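PDB 6J9R: brain tumor protein from Drosophila melanogaster American nodavirus, which is a TRIM-family translational repressor, known as Brat, whose coiled-coil domain probably holds two subunits together as an elongated dimer. Local coordinates for residues L112-E115 with A116-R120; N49-H52 with Q53-S57. All coordinates share one frame; numbering follows the deposited sequence.

Contact 1 (L112-E115 with A116-R120); sequences LLTE and ALLLR
E115 meets the next turn of its helix twice, through its backbone carbonyl and its carboxylate. Its O accepts from L119 N at 2.8 Å, with an N-H...O angle of 166° and the donor nearly along the C=O axis. The same i to i+4 pattern satisfies the carbonyls of L112, T114 and L113, the last receiving L117 N at 3.0 Å with the donor tilted 28° from the carbonyl plane. The hydroxyl of T114 gives its proton to the carbonyl of S110, one turn earlier. The E115 chain bends at chi2 (64°), which carries the carboxylate forward, towards the helix C-terminus, so that OE2 lies 3.6 Å from L119 CG and OE1 3.9 Å from L118 CD1. These are contacts with hydrocarbon, the E115 and L118 side chains crossing at about a right angle. R120 NE makes a salt bridge with D15 of the second subunit, where L113 and L117 pack on L9 and L12. A116 is buried between T98 of helix 30-104 and M16 of that subunit; L119 packs on L91 and T98. The whole is a regular stretch of alpha helix, the short one folding back on the long helix, as in TRIM coiled-coil domains.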
ATOM      1  N   LEU B 112     -33.091  56.232   7.268  1.00 45.00           N
ATOM      2  CA  LEU B 112     -33.773  55.009   7.677  1.00 34.87           C
ATOM      3  C   LEU B 112     -34.065  54.136   6.464  1.00 33.74           C
ATOM      4  O   LEU B 112     -33.860  52.919   6.505  1.00 30.36           O
ATOM      5  CB  LEU B 112     -35.065  55.340   8.418  1.00 34.98           C
ATOM      6  CG  LEU B 112     -35.976  54.164   8.780  1.00 35.16           C
ATOM      7  CD1 LEU B 112     -35.252  53.144   9.631  1.00 33.18           C
ATOM      8  CD2 LEU B 112     -37.218  54.663   9.512  1.00 35.23           C
ATOM      9  N   LEU B 113     -34.502  54.780   5.379  1.00 34.14           N
ATOM     10  CA  LEU B 113     -34.810  54.084   4.148  1.00 33.44           C
ATOM     11  C   LEU B 113     -33.554  53.506   3.513  1.00 32.78           C
ATOM     12  O   LEU B 113     -33.609  52.446   2.903  1.00 35.90           O
ATOM     13  CB  LEU B 113     -35.509  55.016   3.165  1.00 35.99           C
ATOM     14  CG  LEU B 113     -36.917  55.506   3.449  1.00 46.21           C
ATOM     15  CD1 LEU B 113     -37.263  56.633   2.485  1.00 49.44           C
ATOM     16  CD2 LEU B 113     -37.889  54.365   3.298  1.00 35.97           C
ATOM     17  N   THR B 114     -32.432  54.210   3.651  1.00 41.58           N
ATOM     18  CA  THR B 114     -31.146  53.730   3.142  1.00 38.43           C
ATOM     19  C   THR B 114     -30.751  52.467   3.905  1.00 42.94           C
ATOM     20  O   THR B 114     -30.315  51.477   3.304  1.00 45.42           O
ATOM     21  CB  THR B 114     -30.052  54.815   3.272  1.00 39.53           C
ATOM     22  OG1 THR B 114     -30.373  55.914   2.397  1.00 43.90           O
ATOM     23  CG2 THR B 114     -28.690  54.267   2.888  1.00 37.47           C
ATOM     24  N   GLU B 115     -30.958  52.492   5.221  1.00 39.30           N
ATOM     25  CA  GLU B 115     -30.703  51.324   6.044  1.00 40.36           C
ATOM     26  C   GLU B 115     -31.586  50.141   5.627  1.00 40.74           C
ATOM     27  O   GLU B 115     -31.084  49.014   5.500  1.00 36.15           O
ATOM     28  CB  GLU B 115     -30.910  51.651   7.532  1.00 47.37           C
ATOM     29  CG  GLU B 115     -30.687  50.447   8.453  1.00 56.12           C
ATOM     30  CD  GLU B 115     -29.263  49.920   8.428  1.00 67.22           C
ATOM     31  OE1 GLU B 115     -28.339  50.683   8.065  1.00 76.92           O
ATOM     32  OE2 GLU B 115     -29.076  48.721   8.728  1.00 66.90           O
ATOM     33  N   ALA B 116     -32.875  50.396   5.385  1.00 27.11           N
ATOM     34  CA  ALA B 116     -33.773  49.336   4.922  1.00 25.77           C
ATOM     35  C   ALA B 116     -33.246  48.723   3.616  1.00 32.32           C
ATOM     36  O   ALA B 116     -33.215  47.505   3.461  1.00 30.05           O
ATOM     37  CB  ALA B 116     -35.199  49.859   4.735  1.00 26.49           C
ATOM     38  N   LEU B 117     -32.810  49.572   2.691  1.00 44.23           N
ATOM     39  CA  LEU B 117     -32.273  49.109   1.410  1.00 41.40           C
ATOM     40  C   LEU B 117     -31.009  48.262   1.629  1.00 38.25           C
ATOM     41  O   LEU B 117     -30.804  47.256   0.950  1.00 33.41           O
ATOM     42  CB  LEU B 117     -31.991  50.303   0.491  1.00 39.41           C
ATOM     43  CG  LEU B 117     -32.930  50.763  -0.650  1.00 40.81           C
ATOM     44  CD1 LEU B 117     -34.248  50.029  -0.728  1.00 38.39           C
ATOM     45  CD2 LEU B 117     -33.170  52.273  -0.623  1.00 44.51           C
ATOM     46  N   LEU B 118     -30.170  48.677   2.580  1.00 33.84           N
ATOM     47  CA  LEU B 118     -28.944  47.953   2.914  1.00 29.28           C
ATOM     48  C   LEU B 118     -29.259  46.572   3.502  1.00 36.92           C
ATOM     49  O   LEU B 118     -28.690  45.559   3.073  1.00 39.91           O
ATOM     50  CB  LEU B 118     -28.113  48.762   3.906  1.00 44.13           C
ATOM     51  CG  LEU B 118     -27.455  50.051   3.380  1.00 53.92           C
ATOM     52  CD1 LEU B 118     -26.742  50.823   4.494  1.00 55.15           C
ATOM     53  CD2 LEU B 118     -26.501  49.789   2.203  1.00 57.91           C
ATOM     54  N   LEU B 119     -30.203  46.528   4.442  1.00 35.54           N
ATOM     55  CA  LEU B 119     -30.606  45.273   5.052  1.00 35.90           C
ATOM     56  C   LEU B 119     -31.243  44.356   4.053  1.00 32.66           C
ATOM     57  O   LEU B 119     -31.016  43.145   4.085  1.00 38.72           O
ATOM     58  CB  LEU B 119     -31.597  45.494   6.194  1.00 39.74           C
ATOM     59  CG  LEU B 119     -31.016  45.881   7.538  1.00 39.89           C
ATOM     60  CD1 LEU B 119     -32.138  46.178   8.520  1.00 36.95           C
ATOM     61  CD2 LEU B 119     -30.149  44.720   8.023  1.00 30.16           C
ATOM     62  N   ARG B 120     -32.023  44.937   3.153  1.00 34.87           N
ATOM     63  CA  ARG B 120     -32.696  44.150   2.140  1.00 35.61           C
ATOM     64  C   ARG B 120     -31.652  43.409   1.309  1.00 42.25           C
ATOM     65  O   ARG B 120     -31.819  42.225   1.009  1.00 46.47           O
ATOM     66  CB  ARG B 120     -33.548  45.038   1.246  1.00 33.23           C
ATOM     67  CG  ARG B 120     -34.282  44.259   0.171  1.00 41.44           C
ATOM     68  CD  ARG B 120     -34.051  44.851  -1.182  1.00 51.18           C
ATOM     69  NE  ARG B 120     -34.767  44.115  -2.211  1.00 64.53           N
ATOM     70  CZ  ARG B 120     -34.189  43.301  -3.090  1.00 75.06           C
ATOM     71  NH1 ARG B 120     -32.874  43.120  -3.075  1.00 79.63           N
ATOM     72  NH2 ARG B 120     -34.932  42.670  -3.992  1.00 76.68           N
TER

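Contact 2 (N49-H52 with Q53-S57)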
ATOM      1  N   ASN B  49      11.095  -7.631   5.415  1.00 29.50           N
ATOM      2  CA  ASN B  49      10.560  -7.061   6.624  1.00 29.42           C
ATOM      3  C   ASN B  49      10.766  -5.545   6.707  1.00 29.62           C
ATOM      4  O   ASN B  49       9.878  -4.808   7.168  1.00 29.44           O
ATOM      5  CB  ASN B  49      11.164  -7.736   7.863  1.00 29.68           C
ATOM      6  CG  ASN B  49      10.501  -9.061   8.183  1.00 29.48           C
ATOM      7  OD1 ASN B  49       9.504  -9.414   7.582  1.00 40.62           O
ATOM      8  ND2 ASN B  49      11.023  -9.766   9.166  1.00 40.60           N
ATOM      9  N   GLU B  50      11.923  -5.076   6.249  1.00 33.30           N
ATOM     10  CA  GLU B  50      12.217  -3.648   6.304  1.00 31.41           C
ATOM     11  C   GLU B  50      11.269  -2.891   5.424  1.00 31.64           C
ATOM     12  O   GLU B  50      10.687  -1.893   5.829  1.00 30.34           O
ATOM     13  CB  GLU B  50      13.642  -3.354   5.856  1.00 36.52           C
ATOM     14  CG  GLU B  50      14.724  -3.805   6.796  1.00 46.90           C
ATOM     15  CD  GLU B  50      16.100  -3.402   6.282  1.00 57.82           C
ATOM     16  OE1 GLU B  50      16.158  -2.530   5.379  1.00 63.55           O
ATOM     17  OE2 GLU B  50      17.111  -3.963   6.760  1.00 54.98           O
ATOM     18  N   THR B  51      11.105  -3.405   4.214  1.00 30.04           N
ATOM     19  CA  THR B  51      10.270  -2.775   3.207  1.00 38.42           C
ATOM     20  C   THR B  51       8.818  -2.761   3.659  1.00 29.33           C
ATOM     21  O   THR B  51       8.128  -1.770   3.502  1.00 29.25           O
ATOM     22  CB  THR B  51      10.410  -3.498   1.876  1.00 30.02           C
ATOM     23  OG1 THR B  51      11.778  -3.443   1.489  1.00 30.63           O
ATOM     24  CG2 THR B  51       9.540  -2.875   0.813  1.00 30.00           C
ATOM     25  N   HIS B  52       8.366  -3.858   4.237  1.00 28.99           N
ATOM     26  CA  HIS B  52       7.009  -3.908   4.743  1.00 28.53           C
ATOM     27  C   HIS B  52       6.804  -2.903   5.857  1.00 28.56           C
ATOM     28  O   HIS B  52       5.784  -2.247   5.919  1.00 31.08           O
ATOM     29  CB  HIS B  52       6.663  -5.293   5.274  1.00 31.06           C
ATOM     30  CG  HIS B  52       5.374  -5.312   6.028  1.00 29.26           C
ATOM     31  ND1 HIS B  52       5.320  -5.236   7.401  1.00 31.39           N
ATOM     32  CD2 HIS B  52       4.092  -5.340   5.595  1.00 30.28           C
ATOM     33  CE1 HIS B  52       4.052  -5.236   7.788  1.00 29.05           C
ATOM     34  NE2 HIS B  52       3.291  -5.301   6.714  1.00 31.35           N
ATOM     35  N   GLN B  53       7.782  -2.819   6.751  1.00 28.93           N
ATOM     36  CA  GLN B  53       7.704  -1.919   7.876  1.00 29.13           C
ATOM     37  C   GLN B  53       7.777  -0.474   7.427  1.00 29.35           C
ATOM     38  O   GLN B  53       7.063   0.397   7.945  1.00 29.29           O
ATOM     39  CB  GLN B  53       8.825  -2.225   8.852  1.00 29.63           C
ATOM     40  CG  GLN B  53       8.739  -1.460  10.117  1.00 42.02           C
ATOM     41  CD  GLN B  53       9.847  -1.849  11.034  1.00 51.74           C
ATOM     42  OE1 GLN B  53       9.679  -2.710  11.890  1.00 60.92           O
ATOM     43  NE2 GLN B  53      11.006  -1.244  10.843  1.00 54.83           N
ATOM     44  N   PHE B  54       8.598  -0.232   6.419  1.00 29.65           N
ATOM     45  CA  PHE B  54       8.675   1.095   5.854  1.00 29.97           C
ATOM     46  C   PHE B  54       7.323   1.519   5.243  1.00 32.16           C
ATOM     47  O   PHE B  54       6.827   2.619   5.560  1.00 31.83           O
ATOM     48  CB  PHE B  54       9.776   1.172   4.808  1.00 30.49           C
ATOM     49  CG  PHE B  54       9.654   2.362   3.925  1.00 31.22           C
ATOM     50  CD1 PHE B  54      10.009   3.620   4.386  1.00 31.37           C
ATOM     51  CD2 PHE B  54       9.132   2.234   2.647  1.00 30.68           C
ATOM     52  CE1 PHE B  54       9.872   4.727   3.603  1.00 31.75           C
ATOM     53  CE2 PHE B  54       8.991   3.340   1.844  1.00 32.71           C
ATOM     54  CZ  PHE B  54       9.368   4.602   2.326  1.00 31.61           C
ATOM     55  N   PHE B  55       6.691   0.655   4.439  1.00 29.09           N
ATOM     56  CA  PHE B  55       5.419   1.046   3.839  1.00 28.72           C
ATOM     57  C   PHE B  55       4.289   1.122   4.846  1.00 28.27           C
ATOM     58  O   PHE B  55       3.371   1.901   4.680  1.00 28.08           O
ATOM     59  CB  PHE B  55       5.009   0.103   2.715  1.00 28.52           C
ATOM     60  CG  PHE B  55       5.723   0.377   1.452  1.00 29.53           C
ATOM     61  CD1 PHE B  55       5.505   1.575   0.779  1.00 32.61           C
ATOM     62  CD2 PHE B  55       6.669  -0.523   0.958  1.00 29.31           C
ATOM     63  CE1 PHE B  55       6.215   1.848  -0.393  1.00 42.99           C
ATOM     64  CE2 PHE B  55       7.371  -0.259  -0.194  1.00 29.90           C
ATOM     65  CZ  PHE B  55       7.149   0.920  -0.876  1.00 30.25           C
ATOM     66  N   ALA B  56       4.374   0.346   5.908  1.00 28.17           N
ATOM     67  CA  ALA B  56       3.336   0.384   6.914  1.00 27.88           C
ATOM     68  C   ALA B  56       3.403   1.745   7.589  1.00 28.15           C
ATOM     69  O   ALA B  56       2.371   2.355   7.819  1.00 27.92           O
ATOM     70  CB  ALA B  56       3.493  -0.755   7.923  1.00 27.89           C
ATOM     71  N   SER B  57       4.609   2.252   7.840  1.00 28.71           N
ATOM     72  CA  SER B  57       4.703   3.557   8.462  1.00 29.11           C
ATOM     73  C   SER B  57       4.241   4.650   7.496  1.00 29.08           C
ATOM     74  O   SER B  57       3.583   5.609   7.924  1.00 29.10           O
ATOM     75  CB  SER B  57       6.112   3.823   9.001  1.00 29.84           C
ATOM     76  OG  SER B  57       7.065   4.026   7.986  1.00 30.18           O
TER
HETATM   77  O   HOH W   1      11.952  -0.605   7.719  1.00 44.28           O
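T51 holds CG2 anti to its backbone N, whereas F55 places CG anti to its carbonyl carbon (chi1 -79°), and these two torsions lay the side chains next to each other, pointing the same way. The methyl of T51 then lies beside the CD2-CE2 bond of the F55 ring, at its rim and not over a face, with CG2 3.5 Å from F55 CE2. CD2 of the neighbouring F54 lies 3.9 Å above the plane of the F55 ring and over its centre. The backbone of the same turns is regular: F54 N reaches E50 O at 2.7 Å, and A56 N reaches H52 O at 3.0 Å with a more bent N-H...O angle of 144°. A water donates a second bond to E50 O, at 2.6 Å, and weakly accepts from Q53 NE2, bridging the carbonyl to the extended glutamine. Two hydroxyls turn back to main-chain carbonyls, T51 OG1 to that of E47 and S57 OG to F54 O at 2.8 Å. The imidazole of H52 serves the partner chain, NE2 being hydrogen-bonded to D60 of the second subunit, while N49 and H52 both pack on K63 of that subunit. This is a surface segment of the long helix 30-104 whose H52 and N49 face the second subunit, consistent with the elongated dimer of TRIM coiled-coil domains.

How the contacts relate
The two contacts illustrate how the same i to i+4 backbone pattern recurs at distant places in an elongated fold. Contact 2 comes first in the chain, on helix 30-104, and closes before contact 1 opens on the next helix, 110-128. Their centres lie about 65 Å apart and their nearest atoms about 51 Å apart, so neither touches the other. They are joined through the long helix itself, which runs on from contact 2 to the part against which residues 112-120 fold back. Both also touch the second subunit. Dimer contacts are thus spread along the rod and include both helices, consistent with an extended TRIM coiled coil.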